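Local coordinates for protein adenosylmethionine-8-amino-7-oxononanoate aminotransferase (Methanocaldococcus jannaschii, PDB 6ZHK) that probably transfers an amino group from S-adenosylmethionine to 7-keto-8-aminopelargonic acid in biotin biosynthesis, as a class-III aminotransferase dependent on pyridoxal phosphate, at residues 272-275 with 279-282; 391-396 with 441-446. One frame throughout, in Å; residues are numbered along the deposited sequence.

Contact 1: 272-275 with 279-282; sequences TGFG and KMFF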
loop_
_atom_site.group_PDB
_atom_site.type_symbol
_atom_site.label_atom_id
_atom_site.label_comp_id
_atom_site.label_asym_id
_atom_site.label_seq_id
_atom_site.Cartn_x
_atom_site.Cartn_y
_atom_site.Cartn_z
ATOM N N THR A 272 8.607 -13.905 6.228
ATOM C CA THR A 272 9.716 -14.820 6.447
ATOM C C THR A 272 11.008 -14.370 5.779
ATOM O O THR A 272 12.108 -14.851 6.111
ATOM C CB THR A 272 9.375 -16.221 5.935
ATOM O OG1 THR A 272 8.958 -16.106 4.566
ATOM C CG2 THR A 272 8.252 -16.820 6.750
ATOM N N GLY A 273 10.902 -13.436 4.839
ATOM C CA GLY A 273 12.070 -13.051 4.068
ATOM C C GLY A 273 13.028 -12.215 4.903
ATOM O O GLY A 273 12.620 -11.592 5.869
ATOM N N PHE A 274 14.306 -12.266 4.523
ATOM C CA PHE A 274 15.369 -11.491 5.145
ATOM C C PHE A 274 15.743 -12.037 6.507
ATOM O O PHE A 274 15.949 -11.277 7.446
ATOM C CB PHE A 274 14.993 -10.011 5.144
ATOM C CG PHE A 274 14.853 -9.542 3.730
ATOM C CD1 PHE A 274 15.965 -9.324 2.937
ATOM C CD2 PHE A 274 13.595 -9.462 3.157
ATOM C CE1 PHE A 274 15.854 -8.970 1.597
ATOM C CE2 PHE A 274 13.465 -9.068 1.838
ATOM C CZ PHE A 274 14.584 -8.804 1.079
ATOM N N GLY A 275 15.819 -13.369 6.594
ATOM C CA GLY A 275 16.523 -14.045 7.681
ATOM C C GLY A 275 15.658 -14.540 8.855
ATOM O O GLY A 275 16.197 -15.288 9.662
ATOM N N LYS A 279 17.112 -18.741 7.459
ATOM C CA LYS A 279 17.719 -18.651 6.138
ATOM C C LYS A 279 17.352 -17.295 5.544
ATOM O O LYS A 279 16.372 -16.719 5.987
ATOM C CB LYS A 279 16.997 -19.630 5.220
ATOM C CG LYS A 279 17.360 -21.092 5.394
ATOM C CD LYS A 279 16.690 -21.830 4.272
ATOM C CE LYS A 279 16.307 -23.243 4.626
ATOM N NZ LYS A 279 16.276 -24.028 3.369
ATOM N N MET A 280 18.051 -16.853 4.480
ATOM C CA MET A 280 17.751 -15.557 3.898
ATOM C C MET A 280 16.281 -15.503 3.417
ATOM O O MET A 280 15.559 -14.512 3.666
ATOM C CB MET A 280 18.696 -15.214 2.751
ATOM C CG MET A 280 18.529 -13.751 2.306
ATOM S SD MET A 280 18.991 -12.514 3.635
ATOM C CE MET A 280 19.043 -11.043 2.607
ATOM N N PHE A 281 15.858 -16.547 2.685
ATOM C CA PHE A 281 14.476 -16.726 2.228
ATOM C C PHE A 281 14.149 -18.191 2.414
ATOM O O PHE A 281 15.041 -19.040 2.243
ATOM C CB PHE A 281 14.344 -16.422 0.729
ATOM C CG PHE A 281 14.788 -15.029 0.381
ATOM C CD1 PHE A 281 13.983 -13.943 0.708
ATOM C CD2 PHE A 281 16.022 -14.802 -0.227
ATOM C CE1 PHE A 281 14.424 -12.651 0.429
ATOM C CE2 PHE A 281 16.459 -13.515 -0.542
ATOM C CZ PHE A 281 15.656 -12.429 -0.190
ATOM N N PHE A 282 12.897 -18.473 2.791
ATOM C CA PHE A 282 12.437 -19.864 2.829
ATOM C C PHE A 282 12.729 -20.568 1.512
ATOM O O PHE A 282 13.190 -21.722 1.503
ATOM C CB PHE A 282 10.977 -20.008 3.252
ATOM C CG PHE A 282 10.598 -21.447 3.518
ATOM C CD1 PHE A 282 10.933 -22.066 4.715
ATOM C CD2 PHE A 282 10.010 -22.209 2.519
ATOM C CE1 PHE A 282 10.594 -23.406 4.936
ATOM C CE2 PHE A 282 9.733 -23.564 2.709
ATOM C CZ PHE A 282 9.995 -24.149 3.933
HETATM O O HOH W 1 13.812 -16.521 6.592
#

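Contact 2: 391-396 with 441-446; sequences RGFMVG and PPLSIT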
loop_
_atom_site.group_PDB
_atom_site.type_symbol
_atom_site.label_atom_id
_atom_site.label_comp_id
_atom_site.label_asym_id
_atom_site.label_seq_id
_atom_site.Cartn_x
_atom_site.Cartn_y
_atom_site.Cartn_z
ATOM N N ARG A 391 9.858 -21.423 13.612
ATOM C CA ARG A 391 11.081 -21.637 12.856
ATOM C C ARG A 391 12.003 -20.442 13.078
ATOM O O ARG A 391 11.566 -19.295 12.957
ATOM C CB ARG A 391 10.823 -21.655 11.345
ATOM C CG ARG A 391 9.970 -22.792 10.816
ATOM C CD ARG A 391 10.064 -22.748 9.272
ATOM N NE ARG A 391 9.363 -23.880 8.688
ATOM C CZ ARG A 391 9.917 -25.080 8.570
ATOM N NH1 ARG A 391 11.185 -25.260 8.906
ATOM N NH2 ARG A 391 9.223 -26.057 8.004
ATOM N N GLY A 392 13.245 -20.707 13.469
ATOM C CA GLY A 392 14.234 -19.647 13.720
ATOM C C GLY A 392 13.746 -18.639 14.772
ATOM O O GLY A 392 13.363 -19.026 15.887
ATOM N N PHE A 393 13.671 -17.357 14.366
ATOM C CA PHE A 393 13.199 -16.288 15.239
ATOM C C PHE A 393 11.702 -15.995 15.044
ATOM O O PHE A 393 11.288 -14.847 15.208
ATOM C CB PHE A 393 14.004 -15.006 14.928
ATOM C CG PHE A 393 15.400 -14.898 15.471
ATOM C CD1 PHE A 393 15.679 -15.296 16.777
ATOM C CD2 PHE A 393 16.443 -14.452 14.646
ATOM C CE1 PHE A 393 16.974 -15.196 17.291
ATOM C CE2 PHE A 393 17.726 -14.339 15.165
ATOM C CZ PHE A 393 17.983 -14.703 16.478
ATOM N N MET A 394 10.901 -16.981 14.587
ATOM C CA MET A 394 9.468 -16.769 14.541
ATOM C C MET A 394 8.849 -17.900 15.356
ATOM O O MET A 394 8.807 -19.057 14.928
ATOM C CB MET A 394 8.967 -16.886 13.092
ATOM C CG MET A 394 9.641 -15.888 12.188
ATOM S SD MET A 394 9.070 -15.975 10.457
ATOM C CE MET A 394 7.704 -14.824 10.580
ATOM N N VAL A 395 8.357 -17.562 16.542
ATOM C CA VAL A 395 7.982 -18.560 17.532
ATOM C C VAL A 395 6.613 -18.207 18.071
ATOM O O VAL A 395 6.298 -17.033 18.285
ATOM C CB VAL A 395 9.058 -18.662 18.645
ATOM C CG1 VAL A 395 8.546 -19.366 19.908
ATOM C CG2 VAL A 395 10.293 -19.362 18.129
ATOM N N GLY A 396 5.778 -19.223 18.282
ATOM C CA GLY A 396 4.552 -18.986 19.030
ATOM C C GLY A 396 4.512 -19.855 20.288
ATOM O O GLY A 396 5.057 -20.986 20.294
ATOM N N PRO A 441 11.809 -11.679 17.434
ATOM C CA PRO A 441 12.794 -10.706 17.885
ATOM C C PRO A 441 13.647 -10.250 16.696
ATOM O O PRO A 441 13.753 -10.956 15.689
ATOM C CB PRO A 441 13.649 -11.503 18.888
ATOM C CG PRO A 441 13.555 -12.927 18.397
ATOM C CD PRO A 441 12.153 -13.055 17.824
ATOM N N PRO A 442 14.298 -9.069 16.786
ATOM C CA PRO A 442 15.160 -8.604 15.705
ATOM C C PRO A 442 16.315 -9.588 15.550
ATOM O O PRO A 442 16.655 -10.283 16.514
ATOM C CB PRO A 442 15.671 -7.223 16.127
ATOM C CG PRO A 442 15.150 -7.010 17.565
ATOM C CD PRO A 442 14.184 -8.126 17.911
ATOM N N LEU A 443 16.900 -9.625 14.349
ATOM C CA LEU A 443 18.080 -10.437 14.093
ATOM C C LEU A 443 19.241 -9.949 14.967
ATOM O O LEU A 443 20.172 -10.725 15.246
ATOM C CB LEU A 443 18.494 -10.254 12.619
ATOM C CG LEU A 443 17.420 -10.625 11.576
ATOM C CD1 LEU A 443 18.022 -10.555 10.192
ATOM C CD2 LEU A 443 16.818 -12.004 11.820
ATOM N N SER A 444 19.139 -8.691 15.425
ATOM C CA SER A 444 20.180 -8.078 16.254
ATOM C C SER A 444 20.036 -8.385 17.744
ATOM O O SER A 444 20.863 -7.892 18.526
ATOM C CB SER A 444 20.236 -6.584 16.021
ATOM O OG SER A 444 18.932 -6.022 16.148
ATOM N N ILE A 445 19.022 -9.181 18.160
ATOM C CA ILE A 445 18.809 -9.484 19.569
ATOM C C ILE A 445 20.076 -10.136 20.118
ATOM O O ILE A 445 20.660 -10.982 19.447
ATOM C CB ILE A 445 17.572 -10.401 19.795
ATOM C CG1 ILE A 445 17.259 -10.457 21.299
ATOM C CG2 ILE A 445 17.797 -11.788 19.191
ATOM C CD1 ILE A 445 15.887 -11.037 21.648
ATOM N N THR A 446 20.520 -9.705 21.320
ATOM C CA THR A 446 21.766 -10.265 21.841
ATOM C C THR A 446 21.488 -11.556 22.611
ATOM O O THR A 446 20.344 -11.824 23.013
ATOM C CB THR A 446 22.506 -9.268 22.757
ATOM O OG1 THR A 446 21.721 -9.134 23.939
ATOM C CG2 THR A 446 22.743 -7.934 22.055
#

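Contact 1: 272-275 with 279-282
The seven-stranded mixed sheet is the core of the large, cofactor-binding domain of this fold-type I aminotransferase, and in the loop after its strand 265-268 residues 272-275 and 279-282 fold back on each other, with Met-280 O gripped by two backbone N-H groups. Phe-274 N donates a hydrogen bond to Met-280 O (2.7 Å), nearly in line with the carbonyl bond, whereas Gly-275 N donates the second, at 3.2 Å to the same oxygen, from above the carbonyl plane. Three side chains, Phe-274, Met-280 and Phe-281, pack together beside it. The edge of the Phe-281 ring meets a face of Phe-274 in a T-shaped pair, the centroids 5.1 Å apart and the planes at 74°. Unbranched and flexible, Met-280 can start away from the other segment and double back at chi2 (64°), laying CE 3.5 Å from Phe-274 CD1. An alanine at Phe-274 removes the ring, which would probably leave the Phe-281 edge and the Met-280 methyl freer to turn. Glycine fits position 275 because, with its positive phi, a CB would collide with the carbonyl oxygen of Phe-274. A C-H...O contact places Gly-275 CA 3.2 Å from Lys-279 O.

Contact 2: 391-396 with 441-446
Phe-393 carries the whole contact: its ring reaches from a tight turn into residues 441-445, and several apolar groups gather round it. The Pro-441 and Phe-393 side chains cross at about a right angle, with Pro-441 CG 3.6 Å from Phe-393 CD1, and the same proline sets its CD 3.3 Å from Phe-393 O. At the ring's edge, near its plane, Leu-443 brings up a methyl, CD2 lying 3.8 Å from Phe-393 CD2. Farther along the ring, Ile-445 CG2 is 4.0 Å from Phe-393 CZ; with CG1 anti to the backbone N (chi1 -169°), it is the CG2 branch that faces the ring. A large flat hydrocarbon suits a place where proline, leucine and isoleucine supply three differently shaped surfaces.

Two turns position Phe-393 and its partners Leu-443 and Ile-445. Arg-391 to Met-394 form a type II' turn closing a beta hairpin, with Arg-391 N bound to Met-394 O and Met-394 N to Arg-391 O, both at 2.9 Å. Gly-392 suits the first corner, where phi is positive, and Phe-393 takes the second. On the other side, Pro-442 to Ile-445 form a type I turn, Ile-445 N donating to Pro-442 O at 3.1 Å, which presents Leu-443 and Ile-445 to the same ring.

Further out, His-373 binds Gly-392 O, and Lys-368 NZ holds both Leu-443 O and Ile-445 O. All this belongs to the C-terminal small domain of the fold-type I enzyme, where the antiparallel sheet of strands 385-391, 394-399 and 436-439 packs on helices: helix 366-376 sets Ile-369 against Phe-393 and Phe-372 against Val-395, while residues 441-446 lead from edge strand 436-439 to the N-cap, Thr-446, of helix 447-463.

In the fold
The two contacts come in series along the chain, with centres about 12 Å apart. Contact 1 belongs to the loop after strand 265-268 of the seven-stranded sheet, whereas contact 2 joins the hairpin of the three-stranded antiparallel sheet to the approach to helix 447-463. They touch directly: Phe-274 O is 3.5 Å from Leu-443 CD1, and Thr-272 CG2 is 3.9 Å from Met-394 SD. Arg-276, between the segments of contact 1, also makes a backbone hydrogen bond with Phe-393. These touches and Arg-276 tie the large domain to the C-terminal part of the fold. Lys-301, predicted to carry the pyridoxal phosphate, which is not attached here, has its side chain about 7 Å from that of Phe-274.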